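PDB 2Q88: putative ABC transporter amino acid-binding protein from Sinorhizobium meliloti, which probably serves as the solute-binding subunit of an ABC transporter, here holding the compatible solute ectoine in its binding cleft. Local coordinates for residues Pro23-Val28 against Gly79-Pro84; Phe46-Val51 against Asp219-Lys224; Glu136-Glu141 against Pro199-Gly204. One frame throughout, in Å; residues are numbered along the deposited sequence.

Interaction 1: Pro23-Val28 against Gly79-Pro84; sequences PPFTAV and GLFMKP. With 4CS ((4S)-2-methyl-1,4,5,6-tetrahydropyrimidine-4-carboxylic acid), chain F.
The aromatic ring of F25 comes down beside the backbone of G79 and the ring of F81, CD2 of F25 lying 3.8 Å from CA of G79. CE2 of F25 lies 4.0 Å from CE1 of F81. The two rings meet obliquely, their planes at 79° to each other. Both rings also touch bound ectoine, whose methyl carbon CAA sits 3.4 Å above the plane of F25, over its centre. That is a CH-pi type of approach, with all six ring carbons at similar range. F81 flanks the same ligand differently: its CE2 comes to 3.4 Å from the ligand ring nitrogen N, while its backbone N-H donates to the carboxylate OXT of ectoine over 2.9 Å, nearly straight at 161°. G79 O approaches the ligand nitrogen N to 2.8 Å and also lies over one face of the F81 ring. This is the ligand site of a family 3 solute-binding protein, buried near the centre of the chain; E22, R86 and T134 supply further hydrogen bonds to ectoine. Behind this shell, CG of F25 is anti to its own carbonyl carbon (chi1 -65°), which swings the ring in over the methyl. Any side chain at G79 would run into CD2 of F25, and the backbone there has a positive phi that glycine accepts most easily. F240 meets the F25 ring edge-to-face, R86 hydrogen-bonds the carbonyl of F81, and OG1 of T26 is bonded to the backbone N of E22.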
# COMPACT_ATOMS: atom_id res chain seq x y z
N PRO A 23 -2.87 -8.70 -0.61
CA PRO A 23 -4.14 -8.57 -1.34
C PRO A 23 -5.12 -7.65 -0.60
O PRO A 23 -5.18 -7.71 0.63
CB PRO A 23 -4.68 -10.02 -1.39
CG PRO A 23 -3.50 -10.92 -1.14
CD PRO A 23 -2.51 -10.10 -0.32
N PRO A 24 -5.94 -6.87 -1.31
CA PRO A 24 -5.99 -6.80 -2.78
C PRO A 24 -5.12 -5.74 -3.46
O PRO A 24 -5.32 -5.46 -4.65
CB PRO A 24 -7.46 -6.44 -3.03
CG PRO A 24 -7.79 -5.52 -1.88
CD PRO A 24 -7.00 -6.06 -0.70
N PHE A 25 -4.17 -5.15 -2.73
CA PHE A 25 -3.23 -4.20 -3.32
C PHE A 25 -2.24 -4.90 -4.26
O PHE A 25 -2.01 -4.43 -5.38
CB PHE A 25 -2.46 -3.46 -2.23
CG PHE A 25 -3.32 -2.57 -1.38
CD1 PHE A 25 -4.02 -3.08 -0.29
CD2 PHE A 25 -3.43 -1.20 -1.66
CE1 PHE A 25 -4.82 -2.24 0.51
CE2 PHE A 25 -4.22 -0.36 -0.86
CZ PHE A 25 -4.91 -0.89 0.22
N THR A 26 -1.66 -6.01 -3.81
CA THR A 26 -0.69 -6.80 -4.59
C THR A 26 -0.90 -8.25 -4.22
O THR A 26 -1.29 -8.56 -3.10
CB THR A 26 0.78 -6.43 -4.25
OG1 THR A 26 0.98 -6.56 -2.84
CG2 THR A 26 1.09 -4.95 -4.54
N ALA A 27 -0.63 -9.15 -5.16
CA ALA A 27 -0.79 -10.58 -4.91
C ALA A 27 0.11 -11.31 -5.88
O ALA A 27 0.41 -10.79 -6.95
CB ALA A 27 -2.24 -11.00 -5.13
N VAL A 28 0.55 -12.51 -5.50
CA VAL A 28 1.34 -13.35 -6.41
C VAL A 28 0.67 -14.72 -6.52
O VAL A 28 0.41 -15.38 -5.52
CB VAL A 28 2.81 -13.49 -5.94
CG1 VAL A 28 3.63 -14.31 -6.95
CG2 VAL A 28 3.44 -12.09 -5.74
N GLY A 79 0.65 0.05 -3.25
CA GLY A 79 -0.24 0.69 -2.29
C GLY A 79 0.58 1.48 -1.28
O GLY A 79 0.21 1.57 -0.10
N LEU A 80 1.71 2.03 -1.73
CA LEU A 80 2.56 2.86 -0.87
C LEU A 80 1.96 4.26 -0.74
O LEU A 80 2.17 5.13 -1.60
CB LEU A 80 4.01 2.91 -1.39
CG LEU A 80 5.05 3.53 -0.44
CD1 LEU A 80 5.42 2.59 0.71
CD2 LEU A 80 6.28 3.96 -1.21
N PHE A 81 1.19 4.46 0.32
CA PHE A 81 0.35 5.64 0.48
C PHE A 81 1.16 6.93 0.48
O PHE A 81 2.26 6.98 1.05
CB PHE A 81 -0.46 5.55 1.77
CG PHE A 81 -1.44 4.40 1.83
CD1 PHE A 81 -2.31 4.14 0.77
CD2 PHE A 81 -1.55 3.63 3.00
CE1 PHE A 81 -3.24 3.08 0.86
CE2 PHE A 81 -2.47 2.57 3.08
CZ PHE A 81 -3.31 2.31 2.01
N MET A 82 0.61 7.97 -0.14
CA MET A 82 1.26 9.28 -0.21
C MET A 82 1.23 9.99 1.12
O MET A 82 0.20 10.04 1.78
CB MET A 82 0.59 10.17 -1.25
CG MET A 82 0.59 9.61 -2.66
SD MET A 82 0.17 10.93 -3.84
CE MET A 82 -0.41 9.94 -5.19
N LYS A 83 2.38 10.55 1.49
CA LYS A 83 2.55 11.34 2.70
C LYS A 83 3.64 12.36 2.43
O LYS A 83 4.57 12.07 1.67
CB LYS A 83 3.02 10.46 3.86
CG LYS A 83 2.05 9.40 4.31
CD LYS A 83 2.81 8.29 5.03
CE LYS A 83 3.24 8.71 6.41
NZ LYS A 83 3.87 7.57 7.13
N PRO A 84 3.55 13.53 3.05
CA PRO A 84 4.56 14.58 2.87
C PRO A 84 6.00 14.04 2.84
O PRO A 84 6.70 14.26 1.86
CB PRO A 84 4.32 15.48 4.07
CG PRO A 84 2.82 15.40 4.27
CD PRO A 84 2.48 13.94 3.98
O 4CS F . 2.65 2.18 4.41
C 4CS F . 1.81 1.94 3.55
OXT 4CS F . 1.81 2.58 2.49
CA 4CS F . 0.76 0.86 3.79
CB 4CS F . 1.30 -0.36 4.50
CAD 4CS F . 0.17 -1.36 4.74
NAG 4CS F . -0.48 -1.69 3.45
CAI 4CS F . -0.50 -0.78 2.39
CAA 4CS F . -1.17 -1.15 1.05
N 4CS F . 0.12 0.47 2.51

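Interaction 2: Phe46-Val51 against Asp219-Lys224; sequences FKRLGV and DVELAK
E221, on helix 212-228, lies against R48 and L49 where helix 37-48 closes in a Schellman motif: G50 N bonds back to K47 O and V51 N to F46 O, with G50 at positive phi, where any side chain would press on the carbonyl oxygen of L49. The contact is thus a helix C-terminus resting on the side of a second helix, at the protein surface. From CB the E221 chain leaves toward segment 46-51, with CG anti to its own carbonyl carbon. That brings CG of E221 to 3.7 Å from CD2 of L49 and 4.1 Å from CG of L49, the two side chains passing alongside each other in opposite directions. L49 also rests on A217, one turn earlier in the helix of E221, while E221 itself touches I45. At CG the glutamate bends (chi2 -44°), folding the carboxylate over instead of extending it. OE1 of E221 then faces the aliphatic part of R48, 3.8 Å from CB and 4.0 Å from CD of the arginine. The guanidinium plane lies only 20° from that of the carboxylate, yet NH1 of R48 stays 5.1 Å from E221 OE1, so the pair attracts at most at a distance and forms no salt bridge. R48 instead turns to E44, one helical turn back, through a salt bridge from NE. The charge partner of E221 is on its own helix, three residues on: K224 NZ reaches E221 OE2 at 3.2 Å, a salt bridge whose hydrogen bond is weak.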
# COMPACT_ATOMS: atom_id res chain seq x y z
N PHE A 46 2.15 0.55 -18.39
CA PHE A 46 3.44 0.24 -19.01
C PHE A 46 3.26 -0.37 -20.38
O PHE A 46 4.00 -0.03 -21.31
CB PHE A 46 4.30 -0.65 -18.10
CG PHE A 46 5.09 0.13 -17.08
CD1 PHE A 46 6.02 1.08 -17.47
CD2 PHE A 46 4.90 -0.12 -15.72
CE1 PHE A 46 6.76 1.82 -16.51
CE2 PHE A 46 5.62 0.60 -14.75
CZ PHE A 46 6.55 1.57 -15.15
N LYS A 47 2.28 -1.26 -20.53
CA LYS A 47 1.97 -1.84 -21.84
C LYS A 47 1.64 -0.74 -22.84
O LYS A 47 2.14 -0.75 -23.98
CB LYS A 47 0.80 -2.83 -21.74
CG LYS A 47 0.54 -3.53 -23.07
CD LYS A 47 -0.67 -4.45 -23.06
CE LYS A 47 -1.02 -4.86 -24.49
NZ LYS A 47 -2.04 -5.95 -24.54
N ARG A 48 0.82 0.22 -22.41
CA ARG A 48 0.40 1.33 -23.27
C ARG A 48 1.57 2.21 -23.64
O ARG A 48 1.58 2.78 -24.73
CB ARG A 48 -0.69 2.16 -22.58
CG ARG A 48 -2.04 1.48 -22.62
CD ARG A 48 -3.06 2.05 -21.65
NE ARG A 48 -4.21 1.15 -21.56
CZ ARG A 48 -5.35 1.30 -22.21
NH1 ARG A 48 -5.55 2.36 -23.00
NH2 ARG A 48 -6.32 0.41 -22.06
N LEU A 49 2.56 2.30 -22.75
CA LEU A 49 3.79 3.03 -23.01
C LEU A 49 4.79 2.22 -23.85
O LEU A 49 5.86 2.72 -24.16
CB LEU A 49 4.46 3.46 -21.69
CG LEU A 49 3.67 4.44 -20.81
CD1 LEU A 49 4.38 4.69 -19.46
CD2 LEU A 49 3.48 5.73 -21.59
N GLY A 50 4.44 0.98 -24.19
CA GLY A 50 5.31 0.14 -25.02
C GLY A 50 6.33 -0.68 -24.25
O GLY A 50 7.33 -1.14 -24.82
N VAL A 51 6.08 -0.86 -22.95
CA VAL A 51 6.90 -1.72 -22.08
C VAL A 51 6.09 -2.98 -21.84
O VAL A 51 5.12 -2.94 -21.08
CB VAL A 51 7.25 -1.02 -20.74
CG1 VAL A 51 8.05 -1.95 -19.83
CG2 VAL A 51 8.01 0.29 -20.97
N ASP A 219 1.61 9.22 -15.96
CA ASP A 219 0.47 10.06 -15.59
C ASP A 219 -0.45 10.39 -16.76
O ASP A 219 -1.65 10.45 -16.59
CB ASP A 219 0.95 11.34 -14.92
CG ASP A 219 1.06 11.21 -13.42
OD1 ASP A 219 0.54 10.21 -12.88
OD2 ASP A 219 1.63 12.05 -12.69
N VAL A 220 0.12 10.59 -17.96
CA VAL A 220 -0.69 10.87 -19.14
C VAL A 220 -1.64 9.69 -19.40
O VAL A 220 -2.83 9.88 -19.65
CB VAL A 220 0.20 11.21 -20.38
CG1 VAL A 220 -0.59 11.13 -21.67
CG2 VAL A 220 0.80 12.61 -20.23
N GLU A 221 -1.12 8.47 -19.30
CA GLU A 221 -1.93 7.26 -19.51
C GLU A 221 -2.95 7.02 -18.40
O GLU A 221 -4.06 6.54 -18.65
CB GLU A 221 -1.04 6.02 -19.66
CG GLU A 221 -0.15 5.98 -20.90
CD GLU A 221 -0.85 6.41 -22.18
OE1 GLU A 221 -1.88 5.81 -22.55
OE2 GLU A 221 -0.35 7.35 -22.84
N LEU A 222 -2.55 7.29 -17.16
CA LEU A 222 -3.44 7.15 -16.00
C LEU A 222 -4.66 8.05 -16.13
O LEU A 222 -5.78 7.64 -15.83
CB LEU A 222 -2.70 7.44 -14.69
CG LEU A 222 -3.46 7.42 -13.35
CD1 LEU A 222 -4.09 6.05 -13.10
CD2 LEU A 222 -2.52 7.78 -12.18
N ALA A 223 -4.44 9.30 -16.56
CA ALA A 223 -5.52 10.25 -16.83
C ALA A 223 -6.49 9.74 -17.90
O ALA A 223 -7.69 9.90 -17.75
CB ALA A 223 -4.96 11.62 -17.22
N LYS A 224 -5.97 9.15 -18.97
CA LYS A 224 -6.83 8.59 -20.02
C LYS A 224 -7.66 7.40 -19.52
O LYS A 224 -8.83 7.25 -19.90
CB LYS A 224 -6.00 8.22 -21.25
CG LYS A 224 -5.48 9.44 -21.97
CD LYS A 224 -4.81 9.12 -23.30
CE LYS A 224 -3.33 8.88 -23.14
NZ LYS A 224 -2.59 8.91 -24.45

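Interaction 3: Glu136-Glu141 against Pro199-Gly204; sequences EKLALE and PVYCDG
L138 projects from helix 134-141 toward P199 and Y201, its two methyls meeting both at once. The leucine and tyrosine side chains arrive from opposite directions. CD1 of L138 lies at the edge of the Y201 ring, near its plane and 4.1 Å from CE2 of Y201, so the leucine faces the rim of the ring. CD2 of L138 approaches the phenolic end, 3.5 Å from the Y201 hydroxyl OH, with CG of L138 a little farther off at 3.8 Å. L138 and P199 reach toward each other, CD of P199 lying 3.7 Å from CD2 of L138 and 3.9 Å from CD1 of L138. CB of the proline is above one face of Y201, offset toward the rim. P199 and Y201 thus lie one over the other, and the tip of L138 meets the ends of both. With CG anti to its own carbonyl carbon (chi1 -69°), L138 presents both methyls to segment 199-204. Replacing L138 with an alanine would probably open a gap between the helix and segment 199-204 and leave P199 CD and the phenolic end of Y201 without their shared neighbour. In the two-lobed fold of these binding proteins, strand 201-202 pairs antiparallel with strand 98-106, and the disulfide of C202 to C98 fastens the two covalently; they probably form part of the connection between the lobes. The ring of Y201 also meets that of F81, a ligand-pocket residue, with planes about 10° apart, and L138 touches E101 and Y116. Across the contact, leucine methyls meet a proline ring, an aromatic edge and a phenolic oxygen to which carbon offers no hydrogen bond, so this is van der Waals packing and depends on fit.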
# COMPACT_ATOMS: atom_id res chain seq x y z
N GLU A 136 2.25 1.52 11.35
CA GLU A 136 3.33 1.60 12.33
C GLU A 136 3.59 3.04 12.76
O GLU A 136 3.69 3.33 13.96
CB GLU A 136 4.60 0.96 11.77
CG GLU A 136 5.79 0.99 12.71
CD GLU A 136 7.09 0.60 12.04
OE1 GLU A 136 7.77 -0.31 12.56
OE2 GLU A 136 7.43 1.21 10.99
N LYS A 137 3.68 3.95 11.78
CA LYS A 137 3.90 5.37 12.07
C LYS A 137 2.73 5.99 12.86
O LYS A 137 2.95 6.78 13.77
CB LYS A 137 4.16 6.16 10.78
CG LYS A 137 4.51 7.65 11.00
CD LYS A 137 5.88 7.84 11.66
CE LYS A 137 6.16 9.33 11.94
NZ LYS A 137 7.52 9.54 12.48
N LEU A 138 1.50 5.62 12.52
CA LEU A 138 0.33 6.11 13.26
C LEU A 138 0.33 5.66 14.71
O LEU A 138 -0.07 6.42 15.60
CB LEU A 138 -0.98 5.69 12.58
CG LEU A 138 -1.31 6.33 11.23
CD1 LEU A 138 -2.48 5.61 10.58
CD2 LEU A 138 -1.57 7.84 11.36
N ALA A 139 0.77 4.42 14.95
CA ALA A 139 0.90 3.89 16.32
C ALA A 139 1.93 4.69 17.09
O ALA A 139 1.67 5.16 18.19
CB ALA A 139 1.29 2.44 16.30
N LEU A 140 3.12 4.84 16.51
CA LEU A 140 4.20 5.63 17.11
C LEU A 140 3.81 7.10 17.36
O LEU A 140 4.18 7.66 18.40
CB LEU A 140 5.47 5.54 16.26
CG LEU A 140 6.12 4.15 16.17
CD1 LEU A 140 7.16 4.12 15.06
CD2 LEU A 140 6.73 3.71 17.50
N GLU A 141 3.07 7.71 16.44
CA GLU A 141 2.62 9.11 16.59
C GLU A 141 1.56 9.27 17.67
O GLU A 141 1.41 10.35 18.25
CB GLU A 141 2.09 9.68 15.28
CG GLU A 141 3.12 9.77 14.17
CD GLU A 141 2.55 10.28 12.86
OE1 GLU A 141 1.39 9.97 12.53
OE2 GLU A 141 3.28 11.01 12.14
N PRO A 199 -6.25 8.69 9.45
CA PRO A 199 -6.48 9.31 8.13
C PRO A 199 -6.91 8.27 7.10
O PRO A 199 -6.66 7.08 7.26
CB PRO A 199 -5.10 9.86 7.75
CG PRO A 199 -4.30 9.85 9.00
CD PRO A 199 -4.82 8.69 9.80
N VAL A 200 -7.59 8.73 6.05
CA VAL A 200 -7.77 7.91 4.86
C VAL A 200 -6.60 8.29 3.97
O VAL A 200 -6.22 9.47 3.91
CB VAL A 200 -9.13 8.15 4.19
CG1 VAL A 200 -9.27 7.31 2.91
CG2 VAL A 200 -10.25 7.80 5.16
N TYR A 201 -6.02 7.29 3.32
CA TYR A 201 -4.84 7.47 2.49
C TYR A 201 -5.17 7.08 1.05
O TYR A 201 -6.11 6.32 0.82
CB TYR A 201 -3.72 6.55 2.97
CG TYR A 201 -3.05 6.92 4.27
CD1 TYR A 201 -2.20 8.03 4.35
CD2 TYR A 201 -3.25 6.16 5.41
CE1 TYR A 201 -1.58 8.37 5.54
CE2 TYR A 201 -2.63 6.49 6.62
CZ TYR A 201 -1.80 7.60 6.67
OH TYR A 201 -1.19 7.95 7.85
N CYS A 202 -4.39 7.62 0.11
CA CYS A 202 -4.35 7.12 -1.26
C CYS A 202 -2.91 6.90 -1.69
O CYS A 202 -2.01 7.64 -1.28
CB CYS A 202 -4.98 8.10 -2.26
SG CYS A 202 -6.72 8.48 -2.02
N ASP A 203 -2.68 5.89 -2.52
CA ASP A 203 -1.36 5.67 -3.08
C ASP A 203 -1.21 6.27 -4.49
O ASP A 203 -2.11 6.93 -5.01
CB ASP A 203 -1.03 4.17 -3.08
CG ASP A 203 -1.46 3.46 -4.36
OD1 ASP A 203 -2.40 3.92 -5.03
OD2 ASP A 203 -0.88 2.42 -4.77
N GLY A 204 -0.04 6.08 -5.07
CA GLY A 204 0.17 6.25 -6.50
C GLY A 204 1.40 5.42 -6.78
O GLY A 204 2.02 4.92 -5.83

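Along the chain interactions 1 and 2 cross, interaction 3 follows interaction 1, and it is nested inside the loop closed by interaction 2. Interactions 1 and 3 have centres 12 Å apart and touch, M82 N lying 2.9 Å from C202 O in a probable hydrogen bond. Helix 134-141, which interaction 3 packs against segment 199-204, begins at T134, whose backbone N also binds ectoine. Interaction 1 thus lines the ectoine site and interaction 3 lies beside it, where strands 98-106 and 201-202 probably belong to the connection between the lobes. Interaction 2, centred 19 Å from interaction 1 and 28 Å from interaction 3, is surface helix packing away from the site.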